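Local atomic coordinates of Ctr9 protein (Myceliophthora thermophila, PDB entry 6AF0), a protein that is a tetratricopeptide-repeat protein, probably a scaffold subunit of the Paf1 complex, that probably binds the RNA polymerase II complex. Residues 247-252 and 267-272; 697-702 and 721-726. All blocks are in the same frame, centred on the assembly; numbering follows the deposited sequence.

Interaction 1. Residues 247-252 and 267-272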
# COMPACT_ATOMS: atom_id res chain seq x y z
N ASP A 247 12.92 -32.60 18.91
CA ASP A 247 13.18 -33.24 20.19
C ASP A 247 11.90 -33.35 21.03
O ASP A 247 11.69 -34.32 21.75
CB ASP A 247 14.25 -32.47 20.93
CG ASP A 247 15.57 -32.48 20.18
OD1 ASP A 247 16.00 -33.58 19.76
OD2 ASP A 247 16.16 -31.40 19.96
N ALA A 248 11.04 -32.34 20.93
CA ALA A 248 9.69 -32.46 21.50
C ALA A 248 8.95 -33.68 20.96
O ALA A 248 8.23 -34.35 21.68
CB ALA A 248 8.88 -31.21 21.20
N LYS A 249 9.12 -33.91 19.66
CA LYS A 249 8.55 -35.08 18.98
C LYS A 249 9.05 -36.38 19.62
O LYS A 249 8.26 -37.30 19.93
CB LYS A 249 8.95 -35.04 17.51
CG LYS A 249 8.45 -36.18 16.65
CD LYS A 249 9.33 -36.30 15.42
CE LYS A 249 8.70 -37.21 14.39
NZ LYS A 249 8.30 -38.54 14.93
N ILE A 250 10.35 -36.44 19.81
CA ILE A 250 10.98 -37.59 20.45
C ILE A 250 10.32 -37.85 21.80
O ILE A 250 9.85 -38.93 22.06
CB ILE A 250 12.50 -37.40 20.68
CG1 ILE A 250 13.24 -37.02 19.40
CG2 ILE A 250 13.10 -38.65 21.28
CD1 ILE A 250 12.99 -37.95 18.24
N ALA A 251 10.27 -36.83 22.64
CA ALA A 251 9.67 -36.92 23.99
C ALA A 251 8.24 -37.45 23.98
O ALA A 251 7.90 -38.41 24.65
CB ALA A 251 9.71 -35.55 24.69
N TRP A 252 7.39 -36.81 23.20
CA TRP A 252 6.02 -37.23 23.12
C TRP A 252 5.82 -38.60 22.48
O TRP A 252 4.86 -39.30 22.75
CB TRP A 252 5.25 -36.19 22.36
CG TRP A 252 5.26 -34.85 23.03
CD1 TRP A 252 5.39 -34.58 24.37
CD2 TRP A 252 5.06 -33.59 22.40
NE1 TRP A 252 5.30 -33.24 24.60
CE2 TRP A 252 5.10 -32.60 23.40
CE3 TRP A 252 4.87 -33.19 21.08
CZ2 TRP A 252 4.98 -31.26 23.12
CZ3 TRP A 252 4.73 -31.85 20.80
CH2 TRP A 252 4.79 -30.90 21.81
N ILE A 267 -2.34 -35.46 21.20
CA ILE A 267 -2.61 -34.13 20.67
C ILE A 267 -1.32 -33.43 20.33
O ILE A 267 -1.15 -32.91 19.21
CB ILE A 267 -3.40 -33.25 21.66
CG1 ILE A 267 -4.76 -33.84 21.93
CG2 ILE A 267 -3.66 -31.88 21.07
CD1 ILE A 267 -5.57 -34.05 20.66
N LEU A 268 -0.41 -33.43 21.29
CA LEU A 268 0.83 -32.70 21.17
C LEU A 268 1.62 -33.17 19.95
O LEU A 268 2.20 -32.36 19.24
CB LEU A 268 1.63 -32.85 22.46
CG LEU A 268 1.01 -32.21 23.69
CD1 LEU A 268 1.81 -32.50 24.95
CD2 LEU A 268 0.92 -30.72 23.47
N LEU A 269 1.60 -34.48 19.70
CA LEU A 269 2.26 -35.07 18.54
C LEU A 269 1.56 -34.66 17.25
O LEU A 269 2.23 -34.24 16.31
CB LEU A 269 2.29 -36.58 18.65
CG LEU A 269 3.32 -37.35 17.82
CD1 LEU A 269 4.74 -36.82 17.97
CD2 LEU A 269 3.26 -38.78 18.29
N GLY A 270 0.24 -34.76 17.21
CA GLY A 270 -0.54 -34.15 16.12
C GLY A 270 -0.21 -32.67 15.88
O GLY A 270 -0.23 -32.19 14.75
N LEU A 271 0.11 -31.94 16.94
CA LEU A 271 0.43 -30.53 16.76
C LEU A 271 1.81 -30.38 16.17
O LEU A 271 2.11 -29.40 15.47
CB LEU A 271 0.30 -29.74 18.06
CG LEU A 271 -1.10 -29.70 18.64
CD1 LEU A 271 -1.02 -28.95 19.94
CD2 LEU A 271 -2.13 -29.08 17.70
N TYR A 272 2.67 -31.35 16.47
CA TYR A 272 4.02 -31.36 15.92
C TYR A 272 3.92 -31.54 14.41
O TYR A 272 4.53 -30.78 13.63
CB TYR A 272 4.87 -32.47 16.53
CG TYR A 272 6.13 -32.68 15.73
CD1 TYR A 272 7.26 -31.93 15.97
CD2 TYR A 272 6.18 -33.61 14.69
CE1 TYR A 272 8.40 -32.10 15.22
CE2 TYR A 272 7.32 -33.77 13.94
CZ TYR A 272 8.41 -33.00 14.20
OH TYR A 272 9.56 -33.14 13.48

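Interaction 2. Residues 697-702 and 721-726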
# COMPACT_ATOMS: atom_id res chain seq x y z
N ASN A 697 -3.18 36.44 -23.45
CA ASN A 697 -2.47 36.56 -24.74
C ASN A 697 -3.02 37.65 -25.63
O ASN A 697 -2.25 38.41 -26.22
CB ASN A 697 -2.57 35.26 -25.53
CG ASN A 697 -1.58 34.21 -25.07
OD1 ASN A 697 -0.77 34.41 -24.15
ND2 ASN A 697 -1.64 33.05 -25.72
N LEU A 698 -4.34 37.68 -25.78
CA LEU A 698 -5.00 38.62 -26.67
C LEU A 698 -4.86 40.03 -26.15
O LEU A 698 -4.48 40.96 -26.89
CB LEU A 698 -6.47 38.29 -26.84
CG LEU A 698 -7.04 38.62 -28.23
CD1 LEU A 698 -8.42 37.99 -28.39
CD2 LEU A 698 -7.11 40.11 -28.53
N HIS A 699 -5.17 40.20 -24.87
CA HIS A 699 -5.00 41.47 -24.19
C HIS A 699 -3.58 41.94 -24.47
O HIS A 699 -3.38 42.98 -25.11
CB HIS A 699 -5.26 41.35 -22.68
CG HIS A 699 -6.71 41.49 -22.31
ND1 HIS A 699 -7.14 42.40 -21.37
CD2 HIS A 699 -7.81 40.86 -22.77
CE1 HIS A 699 -8.46 42.32 -21.26
NE2 HIS A 699 -8.89 41.39 -22.10
N LEU A 700 -2.63 41.12 -24.05
CA LEU A 700 -1.19 41.42 -24.15
C LEU A 700 -0.75 41.93 -25.52
O LEU A 700 0.05 42.86 -25.64
CB LEU A 700 -0.40 40.16 -23.81
CG LEU A 700 0.86 40.27 -22.98
CD1 LEU A 700 0.68 41.15 -21.76
CD2 LEU A 700 1.28 38.87 -22.59
N MET A 701 -1.26 41.29 -26.55
CA MET A 701 -0.89 41.67 -27.90
C MET A 701 -1.55 42.97 -28.27
O MET A 701 -0.89 43.86 -28.79
CB MET A 701 -1.24 40.57 -28.92
CG MET A 701 -0.06 39.66 -29.21
SD MET A 701 -0.44 38.32 -30.33
CE MET A 701 -0.56 39.18 -31.90
N ALA A 702 -2.84 43.10 -27.97
CA ALA A 702 -3.59 44.31 -28.30
C ALA A 702 -3.06 45.52 -27.54
O ALA A 702 -3.21 46.66 -27.99
CB ALA A 702 -5.07 44.12 -27.99
N TYR A 721 -2.95 45.83 -19.45
CA TYR A 721 -2.03 44.77 -18.99
C TYR A 721 -2.53 44.16 -17.68
O TYR A 721 -2.43 42.95 -17.47
CB TYR A 721 -0.62 45.31 -18.78
CG TYR A 721 0.23 45.37 -20.04
CD1 TYR A 721 -0.30 45.83 -21.25
CD2 TYR A 721 1.56 44.98 -20.02
CE1 TYR A 721 0.48 45.89 -22.39
CE2 TYR A 721 2.34 45.05 -21.16
CZ TYR A 721 1.79 45.50 -22.34
OH TYR A 721 2.56 45.57 -23.48
N ASN A 722 -3.05 45.00 -16.80
CA ASN A 722 -3.62 44.53 -15.56
C ASN A 722 -4.67 43.44 -15.82
O ASN A 722 -4.66 42.39 -15.17
CB ASN A 722 -4.24 45.69 -14.78
CG ASN A 722 -3.25 46.43 -13.91
OD1 ASN A 722 -3.65 47.00 -12.90
ND2 ASN A 722 -1.98 46.43 -14.28
N ARG A 723 -5.56 43.68 -16.78
CA ARG A 723 -6.59 42.71 -17.15
C ARG A 723 -6.02 41.41 -17.67
O ARG A 723 -6.51 40.33 -17.34
CB ARG A 723 -7.53 43.27 -18.19
CG ARG A 723 -8.41 44.36 -17.64
CD ARG A 723 -9.30 44.93 -18.72
NE ARG A 723 -10.09 46.03 -18.19
CZ ARG A 723 -10.79 46.87 -18.94
NH1 ARG A 723 -10.79 46.72 -20.26
NH2 ARG A 723 -11.48 47.85 -18.37
N ALA A 724 -5.00 41.51 -18.52
CA ALA A 724 -4.28 40.35 -19.00
C ALA A 724 -3.78 39.53 -17.82
O ALA A 724 -3.93 38.31 -17.78
CB ALA A 724 -3.11 40.76 -19.88
N VAL A 725 -3.19 40.20 -16.85
CA VAL A 725 -2.67 39.50 -15.68
C VAL A 725 -3.81 38.94 -14.81
O VAL A 725 -3.66 37.89 -14.18
CB VAL A 725 -1.72 40.41 -14.88
CG1 VAL A 725 -1.27 39.75 -13.60
CG2 VAL A 725 -0.51 40.75 -15.73
N GLU A 726 -4.96 39.62 -14.80
CA GLU A 726 -6.19 39.09 -14.18
C GLU A 726 -6.41 37.65 -14.65
O GLU A 726 -6.46 36.72 -13.84
CB GLU A 726 -7.42 39.95 -14.56
CG GLU A 726 -8.39 40.26 -13.42
CD GLU A 726 -8.11 41.62 -12.80
OE1 GLU A 726 -8.24 42.64 -13.51
OE2 GLU A 726 -7.75 41.69 -11.60

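Interaction 1. Residues 247-252 and 267-272
The NZ of Lys-249, whose aliphatic chain lies across the ring of Tyr-272, is gripped twice: by a salt bridge to Glu-253 and by a hydrogen bond with the hydroxyl of Tyr-273. Nearer the backbone, Lys-249 CB sits over the centre of the Tyr-272 ring, 3.8 Å from its centroid in a CH-pi contact, and Lys-249 CD follows at 3.6 Å from Tyr-272 CE2. Setting CG anti to the backbone N (chi1 180°) sends the lysine along this face, while a bend at chi4 turns NZ to its partners. Tyr-272 OH is hydrogen-bonded to Asp-246, which helps fix the ring. The two segments belong to consecutive helices, 245-258 and 263-279, joined by a short turn into an antiparallel hairpin of the alpha-solenoid; the axes of segments 247-252 and 267-272 come within 9.6 Å, with their directions 152° apart. One turn along, Trp-252 lays its indole against Leu-268: Leu-268 CB stands 3.4 Å from the centroid of the six-membered ring of Trp-252, almost on its normal, and Leu-268 CD1 reaches the NE1 side. Ala-248 O lies above the opposite face, displaced toward the rim. With an alanine at Trp-252, Leu-268 would probably lose its flat partner, opening a gap between the helices and leaving Ile-233 O without its weak N-H bond. Leu-269 CD1 fills in beside Lys-249 CG at 4.0 Å.

Interaction 2. Residues 697-702 and 721-726
His-699, with CG anti to its carbonyl carbon (chi1 -86°), swings its imidazole across to Arg-723, whose own CG is likewise anti to the carbonyl carbon. Arg-723 CB comes obliquely against the ring, 3.3 Å from His-699 ND1, and Arg-723 CD lies at the ring edge, in its plane, 3.7 Å from His-699 CE1. From there the extended arginine chain runs away from the other helix, so the aliphatic part does the touching: the guanidinium is turned 67° from the imidazole, and no hydrogen bond joins the two residues. Closer to the backbone, His-699 CB meets Ala-724 CB at 3.6 Å. The small alanine lets the backbones come close, with 5.4 Å between the CA atoms of His-699 and Ala-724 and 8.3 Å between the axes of the two segments. Such close antiparallel pairing of consecutive helices (segment directions 163° apart) is consistent with the TPR-like solenoid of this protein. Leu-700 wedges in on the buried flank, its CD1 4.2 Å from Ala-724 CB and also over one face of the Tyr-721 ring, displaced toward the rim. The tyrosine hydroxyl is hydrogen-bonded to Glu-751, and the imidazole makes an edge-to-face contact with Phe-727. Helix 739-752 packs on Leu-700, Tyr-721 and Val-725, helix 673-684 touches Leu-698, and aromatic packing from the chain of another protein covers Tyr-721, Asn-722 and Val-725.

In the fold
Interactions 1 and 2 lie far apart in the same elongated helical chain: their centres are 86 Å apart, their nearest atoms about 73 Å, and they fall on opposite sides of the chain's centre. They follow one another in sequence, so neither hairpin encloses the other. Both join neighbouring antiparallel helices through side-chain packing, without a hydrogen bond between the paired segments, but interaction 1 is built on two aromatic faces, whereas in interaction 2 the segment axes run closer, with an alanine at the point of nearest CA approach. Residues of both contacts also meet chains of other proteins in the assembly, consistent with a scaffolding role for this repeat-containing part of Ctr9.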